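Local coordinates for protein porin (Rhodobacter blasticus, PDB 3PRN) that forms homotrimeric outer-membrane channels through which small hydrophilic solutes, up to about 0.6 kDa, diffuse passively, at residues 26-31 and 100-105; 113-118 and 147-152; 181-186 and 190-195. The protein carries 1 engineered substitution. All coordinates share one frame; numbering follows the deposited sequence.

Interaction 1: 26-31 and 100-105; sequences IISSRL and MGYEWS. Engineered in segment 100-105: W104 (natural residue Ala). With MG (magnesium ion), chain B.
With its OG swung anti to the backbone N (chi1 172°), S28 presents its hydroxyl to the carboxylate of E103 while its own carbonyl receives the phenol of Y102. CG of Y102 stands between its backbone N and carbonyl carbon (chi1 88°), a setting that aims the phenol at S28, and the extended E103 chain reaches the same serine. The two side chains run alongside each other: E103 CG lies over the centre of the Y102 ring, 3.8 Å above its plane.

Y102 OH donates to S28 O at 2.6 Å, a short bond that reaches the carbonyl at a C=O...donor angle of 126° and somewhat tilted from the carbonyl plane. S28 O in turn sits at the edge of the phenol ring, near its plane. Beside this bond, S28 OG donates to E103 OE2 over 2.9 Å, almost in line with the C-O bond of the carboxylate. Segment 26-31 is part of barrel-wall strand 25-39, whereas 100-105 belongs to the long loop between strands 78-83 and 131-138, the L3 loop that in 16-stranded porins folds into the barrel and narrows the pore at the eyelet. A type I turn from G101 to W104 presents Y102 and E103 to the wall; W104, engineered in place of alanine, ends the turn.

S28 OG also binds the magnesium ion, at 2.0 Å, in a site completed by D57 and three waters. The metal would be expected to polarise the hydroxyl and make it a stronger donor to E103, whose OE2 is additionally held by Q13. Water 1 ties the metal to the next residue by donating to S29 O at 3.0 Å, and Y102 N is anchored to D282.

Interaction 2: 113-118 and 147-152; sequences SFFAYN and SYVDPD
V149 and P151 approach the phenyl ring of F115 obliquely. V149 CG1 is the closer, 3.6 Å from F115 CD2, and V149 CB follows at 3.8 Å from the same ring carbon. P151 meets the far end of the ring, where its CB stands 4.2 Å from F115 CZ. A third partner, Y130, packs against F115 edge-to-face.

Both backbones aim their side chains at this spot: the CB of F115 and that of V149 point toward the opposite segment. F115 keeps CG anti to its carbonyl carbon (chi1 -71°), and V149 holds CG1 anti to its backbone N, which puts that methyl, rather than CG2, against the ring. The CA atoms of F115 and V149 remain 7.8 Å apart, too far for main-chain pairing, and side chains alone bridge the gap.

The contact fastens the loop inside the barrel to the wall near the end of strand 142-150. Past that strand the chain turns at P151, and D152 N donates to D150 OD1 at 3.1 Å from above the carboxylate plane, forming an Asx turn. The main chain of F115 has polar anchors of its own: its N bonds to E163 and its O to T87.

No hydrogen bond or charge pair crosses between the two segments. Contacts through CG1 and CB of V149 and one proline carbon set little direction by themselves, so the ring's orientation probably rests on their combined shape, with Y130, and on the anchored backbone.

Interaction 3: 181-186 and 190-195; sequences YTTDAG and DNDIAF
Y181 extends its ring across the neighbouring strand, CG anti to the backbone N (chi1 179°). Its CD1 lies 3.4 Å from I193 O and 3.9 Å from A194 CB, the methyl at the ring edge, while the OH passes 3.7 Å from D192 CB. On the face of T182 and I193, which packs against F89 of helix 88-91, I193 CG1 stands between backbone N and carbonyl carbon and CD1 comes 3.7 Å from A185 CB. T182 and I193 form a hydrogen-bonded antiparallel pair, both N-H...O angles 164°, the last strand pair before the turn of the beta hairpin that joins adjacent barrel strands 175-183 and 193-200.

Toward the turn, side chains join the bonding. D192 OD1 accepts from D184 N at 3.1 Å, met head-on. With an alanine here, D184 N would probably be left without this acceptor, and the first residue of the turn less firmly held. D184 OD1 accepts from D190 N at 3.0 Å on the anti side and somewhat out of the carboxylate plane, although D184 OD1 lies 3.9 Å from D192 OD1, a proximity likely to be unfavourable if both carboxylates are charged. N191 ND2 donates to A185 O at 2.8 Å from above the carbonyl plane, beside the main-chain bond from A185 N to N191 O.

How the interactions relate
All three interactions reach the same closed barrel, but only interaction 3 joins two neighbouring strands; interactions 1 and 2 tie one long inner loop to different parts of the wall, their centres about 25 Å apart on opposite sides of the chain's centre. Interaction 1 is buried and polar, built from hydrogen bonds beside a metal. Interaction 2, partly buried, is apolar. Interaction 3 mixes strand pairing with bonds from backbone N-H groups to carboxylates and ranges from buried to exposed residues. Interactions 2 and 3 touch: F114 CB lies 3.8 Å from I193 CD1, and E163, which holds F115 N, also accepts from G186 N, linking loop and hairpin.

Interaction 1: 26-31 and 100-105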
loop_
_atom_site.group_PDB
_atom_site.type_symbol
_atom_site.label_atom_id
_atom_site.label_comp_id
_atom_site.label_asym_id
_atom_site.label_seq_id
_atom_site.Cartn_x
_atom_site.Cartn_y
_atom_site.Cartn_z
ATOM N N ILE A 26 14.325 23.424 -5.397
ATOM C CA ILE A 26 12.986 22.824 -5.365
ATOM C C ILE A 26 12.584 22.465 -3.902
ATOM O O ILE A 26 13.431 22.499 -3.023
ATOM C CB ILE A 26 12.886 21.525 -6.185
ATOM C CG1 ILE A 26 13.819 20.470 -5.599
ATOM C CG2 ILE A 26 13.115 21.803 -7.658
ATOM C CD1 ILE A 26 13.669 19.107 -6.223
ATOM N N ILE A 27 11.317 22.138 -3.694
ATOM C CA ILE A 27 10.887 21.615 -2.377
ATOM C C ILE A 27 11.003 20.111 -2.419
ATOM O O ILE A 27 10.278 19.442 -3.205
ATOM C CB ILE A 27 9.466 22.013 -1.998
ATOM C CG1 ILE A 27 9.542 23.541 -1.681
ATOM C CG2 ILE A 27 8.910 21.283 -0.782
ATOM C CD1 ILE A 27 8.168 24.171 -1.757
ATOM N N SER A 28 11.963 19.558 -1.704
ATOM C CA SER A 28 12.199 18.124 -1.739
ATOM C C SER A 28 11.612 17.524 -0.455
ATOM O O SER A 28 11.933 18.000 0.638
ATOM C CB SER A 28 13.699 17.823 -1.818
ATOM O OG SER A 28 13.952 16.443 -1.673
ATOM N N SER A 29 10.916 16.401 -0.611
ATOM C CA SER A 29 10.270 15.810 0.565
ATOM C C SER A 29 10.142 14.309 0.422
ATOM O O SER A 29 10.269 13.766 -0.682
ATOM C CB SER A 29 8.892 16.478 0.743
ATOM O OG SER A 29 8.110 16.260 -0.390
ATOM N N ARG A 30 9.932 13.654 1.569
ATOM C CA ARG A 30 9.870 12.176 1.548
ATOM C C ARG A 30 8.908 11.724 2.658
ATOM O O ARG A 30 8.939 12.274 3.756
ATOM C CB ARG A 30 11.262 11.604 1.830
ATOM C CG ARG A 30 11.238 10.091 2.157
ATOM C CD ARG A 30 12.612 9.530 2.409
ATOM N NE ARG A 30 13.450 9.551 1.228
ATOM C CZ ARG A 30 14.718 9.082 1.207
ATOM N NH1 ARG A 30 15.288 8.554 2.272
ATOM N NH2 ARG A 30 15.362 9.183 0.055
ATOM N N LEU A 31 8.098 10.723 2.370
ATOM C CA LEU A 31 7.295 10.098 3.416
ATOM C C LEU A 31 7.730 8.621 3.489
ATOM O O LEU A 31 7.723 7.959 2.411
ATOM C CB LEU A 31 5.812 10.222 3.144
ATOM C CG LEU A 31 4.917 9.323 4.027
ATOM C CD1 LEU A 31 5.072 9.756 5.473
ATOM C CD2 LEU A 31 3.469 9.468 3.600
ATOM N N MET A 100 25.251 14.962 6.323
ATOM C CA MET A 100 24.702 16.148 6.912
ATOM C C MET A 100 23.524 16.717 6.095
ATOM O O MET A 100 23.269 16.214 4.993
ATOM C CB MET A 100 25.805 17.238 6.973
ATOM C CG MET A 100 26.567 17.320 5.631
ATOM S SD MET A 100 27.602 18.830 5.572
ATOM C CE MET A 100 28.862 18.394 6.736
ATOM N N GLY A 101 22.857 17.702 6.664
ATOM C CA GLY A 101 21.708 18.316 6.000
ATOM C C GLY A 101 20.448 17.441 6.265
ATOM O O GLY A 101 20.556 16.296 6.758
ATOM N N TYR A 102 19.282 17.969 5.894
ATOM C CA TYR A 102 18.054 17.211 6.187
ATOM C C TYR A 102 17.891 15.996 5.299
ATOM O O TYR A 102 17.043 15.134 5.611
ATOM C CB TYR A 102 16.840 18.137 6.116
ATOM C CG TYR A 102 16.140 18.349 4.813
ATOM C CD1 TYR A 102 16.651 19.196 3.859
ATOM C CD2 TYR A 102 14.937 17.659 4.512
ATOM C CE1 TYR A 102 15.982 19.441 2.671
ATOM C CE2 TYR A 102 14.284 17.854 3.300
ATOM C CZ TYR A 102 14.794 18.781 2.412
ATOM O OH TYR A 102 14.210 19.023 1.236
ATOM N N GLU A 103 18.739 15.808 4.283
ATOM C CA GLU A 103 18.619 14.583 3.490
ATOM C C GLU A 103 19.779 13.641 3.756
ATOM O O GLU A 103 19.898 12.686 2.971
ATOM C CB GLU A 103 18.530 14.914 1.995
ATOM C CG GLU A 103 17.318 15.803 1.728
ATOM C CD GLU A 103 17.397 16.381 0.315
ATOM O OE1 GLU A 103 18.366 17.140 0.024
ATOM O OE2 GLU A 103 16.499 16.049 -0.451
ATOM N N TRP A 104 20.589 13.818 4.792
ATOM C CA TRP A 104 21.706 12.966 5.138
ATOM C C TRP A 104 22.547 12.632 3.906
ATOM O O TRP A 104 22.676 11.476 3.511
ATOM C CB TRP A 104 21.330 11.569 5.822
ATOM C CG TRP A 104 20.556 12.173 6.978
ATOM C CD1 TRP A 104 19.235 12.176 7.169
ATOM C CD2 TRP A 104 21.175 12.941 8.002
ATOM N NE1 TRP A 104 18.995 13.011 8.313
ATOM C CE2 TRP A 104 20.150 13.461 8.775
ATOM C CE3 TRP A 104 22.507 13.245 8.337
ATOM C CZ2 TRP A 104 20.379 14.325 9.862
ATOM C CZ3 TRP A 104 22.725 14.092 9.447
ATOM C CH2 TRP A 104 21.709 14.609 10.170
ATOM N N SER A 105 23.131 13.653 3.305
ATOM C CA SER A 105 23.977 13.446 2.117
ATOM C C SER A 105 25.415 13.948 2.386
ATOM O O SER A 105 25.695 14.779 3.268
ATOM C CB SER A 105 23.408 14.201 0.919
ATOM O OG SER A 105 23.461 15.595 1.165
HETATM MG MG MG B . 13.581 14.960 -3.043
HETATM O O HOH W 1 13.097 13.124 -1.418
HETATM O O HOH W 2 13.428 13.014 -4.592
HETATM O O HOH W 3 14.150 16.009 -5.009
#

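Interaction 2: 113-118 and 147-152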
loop_
_atom_site.group_PDB
_atom_site.type_symbol
_atom_site.label_atom_id
_atom_site.label_comp_id
_atom_site.label_asym_id
_atom_site.label_seq_id
_atom_site.Cartn_x
_atom_site.Cartn_y
_atom_site.Cartn_z
ATOM N N SER A 113 29.644 1.248 -6.232
ATOM C CA SER A 113 28.350 0.632 -6.475
ATOM C C SER A 113 28.295 -0.665 -5.680
ATOM O O SER A 113 29.206 -1.497 -5.752
ATOM C CB SER A 113 28.242 0.133 -7.933
ATOM O OG SER A 113 28.012 1.232 -8.801
ATOM N N PHE A 114 27.246 -0.850 -4.937
ATOM C CA PHE A 114 27.087 -2.081 -4.162
ATOM C C PHE A 114 25.595 -2.263 -3.848
ATOM O O PHE A 114 24.854 -1.273 -3.906
ATOM C CB PHE A 114 27.929 -2.006 -2.892
ATOM C CG PHE A 114 27.677 -0.737 -2.095
ATOM C CD1 PHE A 114 26.680 -0.726 -1.122
ATOM C CD2 PHE A 114 28.443 0.408 -2.338
ATOM C CE1 PHE A 114 26.437 0.434 -0.387
ATOM C CE2 PHE A 114 28.198 1.573 -1.604
ATOM C CZ PHE A 114 27.194 1.586 -0.629
ATOM N N PHE A 115 25.183 -3.498 -3.578
ATOM C CA PHE A 115 23.775 -3.730 -3.225
ATOM C C PHE A 115 23.487 -3.217 -1.810
ATOM O O PHE A 115 24.333 -3.209 -0.913
ATOM C CB PHE A 115 23.458 -5.227 -3.284
ATOM C CG PHE A 115 23.432 -5.770 -4.682
ATOM C CD1 PHE A 115 22.824 -5.020 -5.693
ATOM C CD2 PHE A 115 23.991 -6.999 -4.960
ATOM C CE1 PHE A 115 22.793 -5.504 -6.985
ATOM C CE2 PHE A 115 23.950 -7.477 -6.258
ATOM C CZ PHE A 115 23.351 -6.754 -7.248
ATOM N N ALA A 116 22.217 -2.830 -1.630
ATOM C CA ALA A 116 21.799 -2.387 -0.271
ATOM C C ALA A 116 20.295 -2.653 -0.190
ATOM O O ALA A 116 19.656 -2.839 -1.248
ATOM C CB ALA A 116 22.107 -0.900 -0.103
ATOM N N TYR A 117 19.706 -2.544 0.994
ATOM C CA TYR A 117 18.248 -2.708 1.075
ATOM C C TYR A 117 17.508 -1.849 0.038
ATOM O O TYR A 117 17.762 -0.649 -0.050
ATOM C CB TYR A 117 17.814 -2.237 2.478
ATOM C CG TYR A 117 16.341 -2.414 2.779
ATOM C CD1 TYR A 117 15.787 -3.655 2.983
ATOM C CD2 TYR A 117 15.518 -1.292 2.836
ATOM C CE1 TYR A 117 14.414 -3.801 3.272
ATOM C CE2 TYR A 117 14.148 -1.420 3.139
ATOM C CZ TYR A 117 13.617 -2.662 3.358
ATOM O OH TYR A 117 12.263 -2.791 3.635
ATOM N N ASN A 118 16.550 -2.428 -0.679
ATOM C CA ASN A 118 15.858 -1.637 -1.732
ATOM C C ASN A 118 14.593 -1.038 -1.138
ATOM O O ASN A 118 13.661 -1.810 -0.777
ATOM C CB ASN A 118 15.501 -2.552 -2.919
ATOM C CG ASN A 118 16.792 -3.137 -3.520
ATOM O OD1 ASN A 118 17.690 -2.378 -3.860
ATOM N ND2 ASN A 118 16.846 -4.447 -3.661
ATOM N N SER A 147 26.851 -10.904 4.221
ATOM C CA SER A 147 25.644 -10.878 3.360
ATOM C C SER A 147 25.999 -11.546 2.048
ATOM O O SER A 147 27.167 -11.488 1.610
ATOM C CB SER A 147 25.112 -9.471 3.175
ATOM O OG SER A 147 26.135 -8.594 2.692
ATOM N N TYR A 148 25.014 -12.205 1.473
ATOM C CA TYR A 148 25.174 -12.868 0.170
ATOM C C TYR A 148 23.962 -12.511 -0.682
ATOM O O TYR A 148 22.803 -12.715 -0.219
ATOM C CB TYR A 148 25.273 -14.384 0.423
ATOM C CG TYR A 148 25.063 -15.195 -0.833
ATOM C CD1 TYR A 148 26.090 -15.387 -1.755
ATOM C CD2 TYR A 148 23.811 -15.734 -1.080
ATOM C CE1 TYR A 148 25.853 -16.136 -2.917
ATOM C CE2 TYR A 148 23.556 -16.488 -2.221
ATOM C CZ TYR A 148 24.594 -16.656 -3.135
ATOM O OH TYR A 148 24.312 -17.401 -4.275
ATOM N N VAL A 149 24.165 -11.893 -1.830
ATOM C CA VAL A 149 23.013 -11.483 -2.635
ATOM C C VAL A 149 23.099 -12.115 -4.011
ATOM O O VAL A 149 24.117 -12.015 -4.710
ATOM C CB VAL A 149 22.972 -9.946 -2.781
ATOM C CG1 VAL A 149 21.793 -9.536 -3.669
ATOM C CG2 VAL A 149 22.883 -9.220 -1.456
ATOM N N ASP A 150 22.053 -12.814 -4.403
ATOM C CA ASP A 150 21.998 -13.376 -5.777
ATOM C C ASP A 150 20.981 -12.514 -6.497
ATOM O O ASP A 150 19.791 -12.518 -6.132
ATOM C CB ASP A 150 21.553 -14.814 -5.622
ATOM C CG ASP A 150 21.459 -15.553 -6.956
ATOM O OD1 ASP A 150 21.422 -14.905 -7.992
ATOM O OD2 ASP A 150 21.344 -16.798 -6.906
ATOM N N PRO A 151 21.354 -11.768 -7.508
ATOM C CA PRO A 151 20.422 -10.890 -8.211
ATOM C C PRO A 151 19.394 -11.577 -9.037
ATOM O O PRO A 151 18.371 -10.978 -9.473
ATOM C CB PRO A 151 21.328 -9.997 -9.023
ATOM C CG PRO A 151 22.652 -10.684 -9.124
ATOM C CD PRO A 151 22.748 -11.674 -8.000
ATOM N N ASP A 152 19.556 -12.872 -9.331
ATOM C CA ASP A 152 18.515 -13.582 -10.055
ATOM C C ASP A 152 18.609 -15.042 -9.621
ATOM O O ASP A 152 19.271 -15.878 -10.290
ATOM C CB ASP A 152 18.613 -13.475 -11.584
ATOM C CG ASP A 152 17.389 -14.086 -12.259
ATOM O OD1 ASP A 152 16.684 -14.992 -11.748
ATOM O OD2 ASP A 152 17.110 -13.667 -13.400
#

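Interaction 3: 181-186 and 190-195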
loop_
_atom_site.group_PDB
_atom_site.type_symbol
_atom_site.label_atom_id
_atom_site.label_comp_id
_atom_site.label_asym_id
_atom_site.label_seq_id
_atom_site.Cartn_x
_atom_site.Cartn_y
_atom_site.Cartn_z
ATOM N N TYR A 181 34.493 -5.463 3.504
ATOM C CA TYR A 181 35.023 -5.902 2.226
ATOM C C TYR A 181 33.902 -6.619 1.479
ATOM O O TYR A 181 33.230 -7.449 2.123
ATOM C CB TYR A 181 36.200 -6.893 2.494
ATOM C CG TYR A 181 36.795 -7.403 1.200
ATOM C CD1 TYR A 181 37.637 -6.575 0.464
ATOM C CD2 TYR A 181 36.540 -8.662 0.722
ATOM C CE1 TYR A 181 38.220 -7.003 -0.728
ATOM C CE2 TYR A 181 37.139 -9.118 -0.444
ATOM C CZ TYR A 181 37.938 -8.275 -1.179
ATOM O OH TYR A 181 38.521 -8.706 -2.366
ATOM N N THR A 182 33.706 -6.380 0.237
ATOM C CA THR A 182 32.678 -6.972 -0.580
ATOM C C THR A 182 33.215 -7.351 -1.944
ATOM O O THR A 182 33.787 -6.472 -2.604
ATOM C CB THR A 182 31.508 -5.942 -0.807
ATOM O OG1 THR A 182 30.968 -5.678 0.494
ATOM C CG2 THR A 182 30.434 -6.523 -1.703
ATOM N N THR A 183 33.044 -8.601 -2.375
ATOM C CA THR A 183 33.528 -8.989 -3.687
ATOM C C THR A 183 32.354 -8.985 -4.664
ATOM O O THR A 183 31.179 -9.278 -4.317
ATOM C CB THR A 183 34.248 -10.358 -3.672
ATOM O OG1 THR A 183 33.297 -11.325 -3.220
ATOM C CG2 THR A 183 35.335 -10.442 -2.612
ATOM N N ASP A 184 32.625 -8.577 -5.882
ATOM C CA ASP A 184 31.678 -8.483 -6.971
ATOM C C ASP A 184 30.451 -7.638 -6.528
ATOM O O ASP A 184 29.297 -7.976 -6.754
ATOM C CB ASP A 184 31.197 -9.813 -7.464
ATOM C CG ASP A 184 32.275 -10.703 -8.076
ATOM O OD1 ASP A 184 33.305 -10.225 -8.563
ATOM O OD2 ASP A 184 32.040 -11.929 -8.061
ATOM N N ALA A 185 30.800 -6.521 -5.924
ATOM C CA ALA A 185 29.820 -5.577 -5.398
ATOM C C ALA A 185 28.875 -5.119 -6.499
ATOM O O ALA A 185 29.322 -4.760 -7.596
ATOM C CB ALA A 185 30.542 -4.391 -4.757
ATOM N N GLY A 186 27.554 -5.179 -6.203
ATOM C CA GLY A 186 26.564 -4.724 -7.166
ATOM C C GLY A 186 26.353 -5.737 -8.277
ATOM O O GLY A 186 25.663 -5.432 -9.240
ATOM N N ASP A 190 34.536 -8.450 -10.619
ATOM C CA ASP A 190 35.759 -7.848 -10.209
ATOM C C ASP A 190 35.621 -6.488 -9.551
ATOM O O ASP A 190 36.649 -5.829 -9.305
ATOM C CB ASP A 190 36.769 -7.748 -11.374
ATOM C CG ASP A 190 37.165 -9.151 -11.856
ATOM O OD1 ASP A 190 37.330 -10.094 -11.047
ATOM O OD2 ASP A 190 37.295 -9.319 -13.100
ATOM N N ASN A 191 34.390 -6.080 -9.222
ATOM C CA ASN A 191 34.221 -4.782 -8.529
ATOM C C ASN A 191 34.425 -5.066 -7.055
ATOM O O ASN A 191 33.427 -5.305 -6.347
ATOM C CB ASN A 191 32.809 -4.284 -8.851
ATOM C CG ASN A 191 32.527 -2.932 -8.249
ATOM O OD1 ASN A 191 33.429 -2.104 -8.089
ATOM N ND2 ASN A 191 31.247 -2.694 -7.883
ATOM N N ASP A 192 35.647 -5.181 -6.565
ATOM C CA ASP A 192 35.884 -5.538 -5.186
ATOM C C ASP A 192 36.154 -4.275 -4.375
ATOM O O ASP A 192 37.018 -3.452 -4.729
ATOM C CB ASP A 192 36.987 -6.578 -5.011
ATOM C CG ASP A 192 36.798 -7.787 -5.899
ATOM O OD1 ASP A 192 35.673 -8.261 -6.143
ATOM O OD2 ASP A 192 37.831 -8.285 -6.460
ATOM N N ILE A 193 35.350 -4.048 -3.328
ATOM C CA ILE A 193 35.450 -2.772 -2.630
ATOM C C ILE A 193 35.797 -2.971 -1.177
ATOM O O ILE A 193 35.609 -4.062 -0.633
ATOM C CB ILE A 193 34.143 -1.958 -2.831
ATOM C CG1 ILE A 193 32.925 -2.699 -2.214
ATOM C CG2 ILE A 193 33.963 -1.687 -4.314
ATOM C CD1 ILE A 193 31.644 -1.855 -2.330
ATOM N N ALA A 194 36.336 -1.950 -0.521
ATOM C CA ALA A 194 36.734 -2.155 0.874
ATOM C C ALA A 194 36.666 -0.825 1.617
ATOM O O ALA A 194 36.792 0.215 1.004
ATOM C CB ALA A 194 38.144 -2.712 1.025
ATOM N N PHE A 195 36.513 -0.906 2.900
ATOM C CA PHE A 195 36.406 0.233 3.763
ATOM C C PHE A 195 37.142 -0.028 5.069
ATOM O O PHE A 195 37.071 -1.113 5.659
ATOM C CB PHE A 195 34.909 0.469 4.093
ATOM C CG PHE A 195 34.638 1.219 5.361
ATOM C CD1 PHE A 195 35.074 2.539 5.510
ATOM C CD2 PHE A 195 33.830 0.674 6.361
ATOM C CE1 PHE A 195 34.756 3.279 6.636
ATOM C CE2 PHE A 195 33.543 1.392 7.513
ATOM C CZ PHE A 195 33.956 2.706 7.644
#